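Probable porin (Pseudomonas aeruginosa, PDB 4FT6) probably forms a passive channel through the outer membrane, letting small, most likely carboxylate-bearing, solutes diffuse into the periplasm. Local coordinates at residues A[21-26]-A[37-42]; A[365-370]-A[381-386]. One frame throughout, in Å; residues are numbered along the deposited sequence.

Contact 1 (21-26 with 37-42) and contact 2 (365-370 with 381-386) are antiparallel strand pairs of one barrel wall, their centres about 10 Å apart. They meet where strand 14-28 lies beside strand 380-392, bringing the two ends of the chain together; there Asn-25 N lies 2.8 Å from Asn-383 O, a probable hydrogen bond. Both are partly buried, as befits a wall with a lipid side and a pore side. One detergent molecule touches the outward face of both. Inward, the chemistry diverges: contact 1 packs Leu-22, Phe-24 and Glu-40 against loops, with Arg-26 and Gln-38 at one end, whereas contact 2 gathers Arg-366, Arg-368 and Arg-384 beside Glu-382 and Ile-386.

Contact 1. Residues A[21-26]-A[37-42]; sequences NLYFNR and KQEEWA. With C8E ((hydroxyethyloxy)tri(ethyloxy)octane), chain C.
Trp-41 presents the edge of its indole to Asn-21, and NE1 donates an almost straight hydrogen bond (169°) to Asn-21 OD1 at 2.6 Å. The oxygen lies in the ring plane, while the two flat groups are turned 71° apart. With OD1 so engaged, Asn-21 uses ND2 to donate to Gln-43 OE1. A second polar group gathers round the tyrosine hydroxyl: Tyr-23 OH donates to Glu-39 OE2 at 2.5 Å, meeting the carboxylate on its anti side, and accepts from Asn-25 ND2 at 2.5 Å. Glu-39 is extended, its CG anti to the backbone N (chi1 179°), which carries the carboxylate across to that hydroxyl; its other oxygen, OE1, pairs with Lys-37 NZ at 3.3 Å. These side chains project from the outer face of a beta hairpin in the OprD-type barrel, and the detergent C8E lies against Trp-41, Tyr-23 and Asn-21, its C7 over the indole face, 3.5 Å from Trp-41 CD2; here it probably takes the place of lipid. On the inward face, Gln-38 and Arg-26 run side by side, with Gln-38 OE1 3.7 Å from Arg-26 CD, and the guanidinium reaches on to a salt bridge with Glu-382. The carboxylate of Glu-40 accepts from Ser-74 and Ser-81. Between the faces, Leu-22 N donates to Ala-42 O, and backbone bonds in both directions join Phe-24 to Glu-40 and Arg-26 to Gln-38.

Contact 2. Residues A[365-370]-A[381-386]; sequences LRWRNA and DENRLI. With C8E ((hydroxyethyloxy)tri(ethyloxy)octane), chain C.
Arg-368 and Arg-384 meet across this contact, with Arg-384 NH2 over one face of the Arg-368 guanidinium, 3.5 Å from NH1, although the end of Arg-384 is less surely placed. Arg-366 NH2 lies over the opposite face, toward its rim, and the Arg-368 guanidinium is thus flanked on both sides. The hairpin of strands 364-374 and 380-392, joined by paired backbone bonds at Arg-366/Ile-386, Arg-368/Arg-384 and Ala-370/Glu-382, belongs to an OprD-family barrel, whose pore is characteristically lined by a row of basic residues; this cluster is consistent with a path for anionic solutes. Asp-350 probably offsets part of the charge through a salt bridge to Arg-366 and a long, weak ion pair with Arg-368. Ile-386 packs alongside, its CD1 3.8 Å from Arg-368 CD.

The outward side bearing Trp-367, Asn-369 and Asn-383 is held by neutral polar groups. Asn-383 OD1 is gripped by two donors: Trp-367 NE1 comes in the carbonyl plane at 2.7 Å, with indole and amide nearly coplanar (5°), whereas Asn-369 ND2 approaches from above that plane at 2.6 Å, its amide turned 68° from the other. Asn-383 CG sits beside its own backbone N (chi1 -84°), from where OD1 can serve both donors. Asn-369 OD1 in turn accepts from Arg-347. Farther along, Leu-385 CD1 touches both Leu-365 CD1, at 3.8 Å, and Trp-367 CB, while Leu-385 CB lies 3.6 Å from the ether oxygen O12 of the detergent C8E.

Contact 1. Residues A[21-26]-A[37-42]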
# COMPACT_ATOMS: atom_id res chain seq x y z
N ASN A 21 11.35 -6.38 12.53
CA ASN A 21 11.18 -7.75 13.01
C ASN A 21 9.70 -8.08 12.98
O ASN A 21 8.89 -7.37 13.58
CB ASN A 21 11.70 -7.91 14.44
CG ASN A 21 11.80 -9.36 14.85
OD1 ASN A 21 10.84 -9.94 15.37
ND2 ASN A 21 12.97 -9.96 14.62
N LEU A 22 9.33 -9.15 12.27
CA LEU A 22 7.92 -9.40 12.02
C LEU A 22 7.52 -10.83 12.34
O LEU A 22 8.13 -11.78 11.84
CB LEU A 22 7.59 -9.10 10.55
CG LEU A 22 6.13 -9.17 10.12
CD1 LEU A 22 5.29 -8.44 11.13
CD2 LEU A 22 5.98 -8.52 8.75
N TYR A 23 6.49 -10.97 13.18
CA TYR A 23 5.87 -12.26 13.42
C TYR A 23 4.48 -12.20 12.79
O TYR A 23 3.69 -11.31 13.10
CB TYR A 23 5.77 -12.57 14.92
CG TYR A 23 4.90 -13.78 15.21
CD1 TYR A 23 5.42 -15.06 15.12
CD2 TYR A 23 3.57 -13.63 15.55
CE1 TYR A 23 4.62 -16.16 15.37
CE2 TYR A 23 2.77 -14.73 15.80
CZ TYR A 23 3.30 -15.99 15.71
OH TYR A 23 2.50 -17.08 15.95
N PHE A 24 4.18 -13.16 11.91
CA PHE A 24 2.92 -13.16 11.17
C PHE A 24 2.24 -14.50 11.37
O PHE A 24 2.87 -15.54 11.21
CB PHE A 24 3.20 -12.95 9.69
CG PHE A 24 1.97 -12.90 8.83
CD1 PHE A 24 1.36 -14.06 8.37
CD2 PHE A 24 1.43 -11.68 8.44
CE1 PHE A 24 0.23 -14.01 7.55
CE2 PHE A 24 0.30 -11.62 7.62
CZ PHE A 24 -0.31 -12.79 7.18
N ASN A 25 0.95 -14.47 11.69
CA ASN A 25 0.22 -15.70 11.95
C ASN A 25 -1.22 -15.58 11.46
O ASN A 25 -2.08 -15.01 12.13
CB ASN A 25 0.26 -16.03 13.45
CG ASN A 25 -0.15 -17.46 13.75
OD1 ASN A 25 -1.07 -18.01 13.12
ND2 ASN A 25 0.53 -18.09 14.71
N ARG A 26 -1.46 -16.08 10.25
CA ARG A 26 -2.80 -16.12 9.69
C ARG A 26 -3.37 -17.50 9.93
O ARG A 26 -2.85 -18.49 9.41
CB ARG A 26 -2.79 -15.84 8.19
CG ARG A 26 -4.13 -16.11 7.51
CD ARG A 26 -4.17 -15.52 6.11
NE ARG A 26 -3.99 -14.06 6.11
CZ ARG A 26 -3.87 -13.31 5.03
NH1 ARG A 26 -3.90 -13.88 3.83
NH2 ARG A 26 -3.71 -12.00 5.12
N LYS A 37 -2.62 -23.01 8.49
CA LYS A 37 -1.99 -21.85 9.10
C LYS A 37 -0.84 -21.31 8.25
O LYS A 37 -0.13 -22.07 7.61
CB LYS A 37 -1.44 -22.28 10.46
CG LYS A 37 -0.89 -21.17 11.32
CD LYS A 37 0.06 -21.73 12.37
CE LYS A 37 -0.58 -22.77 13.27
NZ LYS A 37 0.37 -23.14 14.35
N GLN A 38 -0.70 -19.99 8.23
CA GLN A 38 0.54 -19.36 7.80
C GLN A 38 1.16 -18.73 9.03
O GLN A 38 0.65 -17.72 9.53
CB GLN A 38 0.30 -18.28 6.74
CG GLN A 38 -0.27 -18.77 5.42
CD GLN A 38 -0.85 -17.65 4.57
OE1 GLN A 38 -0.75 -16.46 4.91
NE2 GLN A 38 -1.49 -18.02 3.46
N GLU A 39 2.24 -19.31 9.53
CA GLU A 39 2.91 -18.74 10.70
C GLU A 39 4.40 -18.65 10.50
O GLU A 39 5.09 -19.67 10.57
CB GLU A 39 2.64 -19.58 11.95
CG GLU A 39 3.31 -19.05 13.19
CD GLU A 39 3.13 -19.97 14.37
OE1 GLU A 39 3.03 -21.20 14.15
OE2 GLU A 39 3.09 -19.48 15.52
N GLU A 40 4.90 -17.44 10.27
CA GLU A 40 6.33 -17.24 10.07
C GLU A 40 6.88 -16.07 10.88
O GLU A 40 6.13 -15.21 11.36
CB GLU A 40 6.66 -17.08 8.58
CG GLU A 40 6.51 -18.36 7.78
CD GLU A 40 6.78 -18.17 6.30
OE1 GLU A 40 7.55 -18.97 5.72
OE2 GLU A 40 6.21 -17.22 5.71
N TRP A 41 8.20 -16.05 11.03
CA TRP A 41 8.87 -14.99 11.75
C TRP A 41 10.18 -14.61 11.04
O TRP A 41 11.00 -15.48 10.74
CB TRP A 41 9.18 -15.46 13.16
CG TRP A 41 9.83 -14.44 14.00
CD1 TRP A 41 9.66 -13.09 13.92
CD2 TRP A 41 10.75 -14.67 15.08
NE1 TRP A 41 10.42 -12.46 14.88
CE2 TRP A 41 11.10 -13.41 15.60
CE3 TRP A 41 11.30 -15.82 15.64
CZ2 TRP A 41 11.99 -13.28 16.67
CZ3 TRP A 41 12.19 -15.69 16.70
CH2 TRP A 41 12.52 -14.43 17.21
N ALA A 42 10.37 -13.32 10.77
CA ALA A 42 11.45 -12.87 9.91
C ALA A 42 11.97 -11.51 10.32
O ALA A 42 11.26 -10.71 10.95
CB ALA A 42 10.99 -12.82 8.45
C3 C8E C . 8.28 -20.05 17.35
C4 C8E C . 9.15 -18.87 17.75
C5 C8E C . 8.63 -17.57 17.13
C6 C8E C . 8.42 -16.50 18.19
C7 C8E C . 8.42 -15.09 17.61
C8 C8E C . 7.97 -14.07 18.65
O9 C8E C . 8.72 -12.87 18.53
C10 C8E C . 8.04 -11.86 17.80
C11 C8E C . 8.66 -10.50 18.09
O12 C8E C . 8.02 -9.48 17.36
C13 C8E C . 7.68 -8.38 18.17

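Contact 2. Residues A[365-370]-A[381-386]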
# COMPACT_ATOMS: atom_id res chain seq x y z
N LEU A 365 6.87 -0.93 18.72
CA LEU A 365 6.21 -2.22 18.77
C LEU A 365 4.74 -2.03 18.44
O LEU A 365 4.07 -1.17 19.02
CB LEU A 365 6.35 -2.85 20.15
CG LEU A 365 5.46 -4.09 20.28
CD1 LEU A 365 5.92 -5.16 19.29
CD2 LEU A 365 5.42 -4.63 21.71
N ARG A 366 4.24 -2.86 17.54
CA ARG A 366 2.87 -2.72 17.07
C ARG A 366 2.22 -4.08 16.88
O ARG A 366 2.82 -5.01 16.34
CB ARG A 366 2.88 -1.92 15.77
CG ARG A 366 1.64 -2.05 14.91
CD ARG A 366 1.76 -1.07 13.76
NE ARG A 366 0.73 -1.27 12.74
CZ ARG A 366 0.51 -0.43 11.73
NH1 ARG A 366 1.25 0.66 11.62
NH2 ARG A 366 -0.44 -0.69 10.85
N TRP A 367 0.97 -4.20 17.32
CA TRP A 367 0.26 -5.45 17.20
C TRP A 367 -0.99 -5.25 16.33
O TRP A 367 -1.77 -4.31 16.56
CB TRP A 367 -0.09 -5.98 18.59
CG TRP A 367 -1.11 -7.08 18.63
CD1 TRP A 367 -1.08 -8.26 17.94
CD2 TRP A 367 -2.29 -7.12 19.45
NE1 TRP A 367 -2.18 -9.02 18.27
CE2 TRP A 367 -2.94 -8.34 19.19
CE3 TRP A 367 -2.87 -6.23 20.36
CZ2 TRP A 367 -4.14 -8.70 19.81
CZ3 TRP A 367 -4.06 -6.59 20.98
CH2 TRP A 367 -4.68 -7.81 20.70
N ARG A 368 -1.17 -6.09 15.33
CA ARG A 368 -2.35 -6.00 14.48
C ARG A 368 -3.13 -7.29 14.51
O ARG A 368 -2.58 -8.38 14.23
CB ARG A 368 -1.97 -5.62 13.05
CG ARG A 368 -1.05 -4.40 12.98
CD ARG A 368 -0.63 -4.07 11.57
NE ARG A 368 -1.79 -3.91 10.70
CZ ARG A 368 -1.73 -3.69 9.39
NH1 ARG A 368 -0.55 -3.59 8.77
NH2 ARG A 368 -2.85 -3.58 8.70
N ASN A 369 -4.41 -7.17 14.84
CA ASN A 369 -5.28 -8.33 14.99
C ASN A 369 -6.51 -8.19 14.09
O ASN A 369 -7.11 -7.11 14.03
CB ASN A 369 -5.72 -8.46 16.45
CG ASN A 369 -6.42 -9.76 16.73
OD1 ASN A 369 -7.62 -9.88 16.49
ND2 ASN A 369 -5.68 -10.73 17.23
N ALA A 370 -6.89 -9.26 13.40
CA ALA A 370 -8.05 -9.19 12.51
C ALA A 370 -8.87 -10.47 12.49
O ALA A 370 -8.32 -11.57 12.49
CB ALA A 370 -7.64 -8.83 11.10
N ASP A 381 -8.33 -15.63 11.16
CA ASP A 381 -7.95 -14.81 12.31
C ASP A 381 -6.48 -14.53 12.12
O ASP A 381 -5.69 -15.44 11.90
CB ASP A 381 -8.15 -15.58 13.61
CG ASP A 381 -9.61 -15.96 13.85
OD1 ASP A 381 -10.51 -15.22 13.41
OD2 ASP A 381 -9.84 -17.00 14.49
N GLU A 382 -6.09 -13.26 12.18
CA GLU A 382 -4.71 -12.93 11.85
C GLU A 382 -4.09 -12.09 12.94
O GLU A 382 -4.71 -11.18 13.47
CB GLU A 382 -4.64 -12.18 10.52
CG GLU A 382 -3.27 -12.16 9.89
CD GLU A 382 -3.23 -11.26 8.67
OE1 GLU A 382 -2.83 -10.09 8.82
OE2 GLU A 382 -3.62 -11.70 7.57
N ASN A 383 -2.85 -12.43 13.28
CA ASN A 383 -2.08 -11.64 14.21
C ASN A 383 -0.71 -11.33 13.64
O ASN A 383 -0.06 -12.19 13.03
CB ASN A 383 -1.89 -12.40 15.51
CG ASN A 383 -3.05 -12.25 16.44
OD1 ASN A 383 -3.13 -11.28 17.20
ND2 ASN A 383 -3.97 -13.20 16.39
N ARG A 384 -0.27 -10.09 13.84
CA ARG A 384 1.09 -9.74 13.51
C ARG A 384 1.69 -8.97 14.67
O ARG A 384 1.03 -8.13 15.28
CB ARG A 384 1.16 -8.93 12.21
CG ARG A 384 -0.19 -8.71 11.54
CD ARG A 384 -0.23 -9.10 10.06
NE ARG A 384 -0.04 -7.96 9.16
CZ ARG A 384 -0.67 -7.78 8.00
NH1 ARG A 384 -1.57 -8.66 7.57
NH2 ARG A 384 -0.41 -6.71 7.26
N LEU A 385 2.93 -9.32 15.01
CA LEU A 385 3.73 -8.53 15.94
C LEU A 385 4.77 -7.83 15.08
O LEU A 385 5.41 -8.46 14.23
CB LEU A 385 4.43 -9.42 16.96
CG LEU A 385 4.01 -9.30 18.42
CD1 LEU A 385 3.42 -7.92 18.69
CD2 LEU A 385 3.04 -10.41 18.79
N ILE A 386 4.92 -6.52 15.25
CA ILE A 386 5.87 -5.77 14.44
C ILE A 386 6.77 -4.89 15.30
O ILE A 386 6.30 -3.98 15.99
CB ILE A 386 5.15 -4.88 13.40
CG1 ILE A 386 3.93 -5.60 12.83
CG2 ILE A 386 6.11 -4.49 12.28
CD1 ILE A 386 3.04 -4.71 12.05
C3 C8E C . 8.28 -20.05 17.35
C4 C8E C . 9.15 -18.87 17.75
C5 C8E C . 8.63 -17.57 17.13
C6 C8E C . 8.42 -16.50 18.19
C7 C8E C . 8.42 -15.09 17.61
C8 C8E C . 7.97 -14.07 18.65
O9 C8E C . 8.72 -12.87 18.53
C10 C8E C . 8.04 -11.86 17.80
C11 C8E C . 8.66 -10.50 18.09
O12 C8E C . 8.02 -9.48 17.36
C13 C8E C . 7.68 -8.38 18.17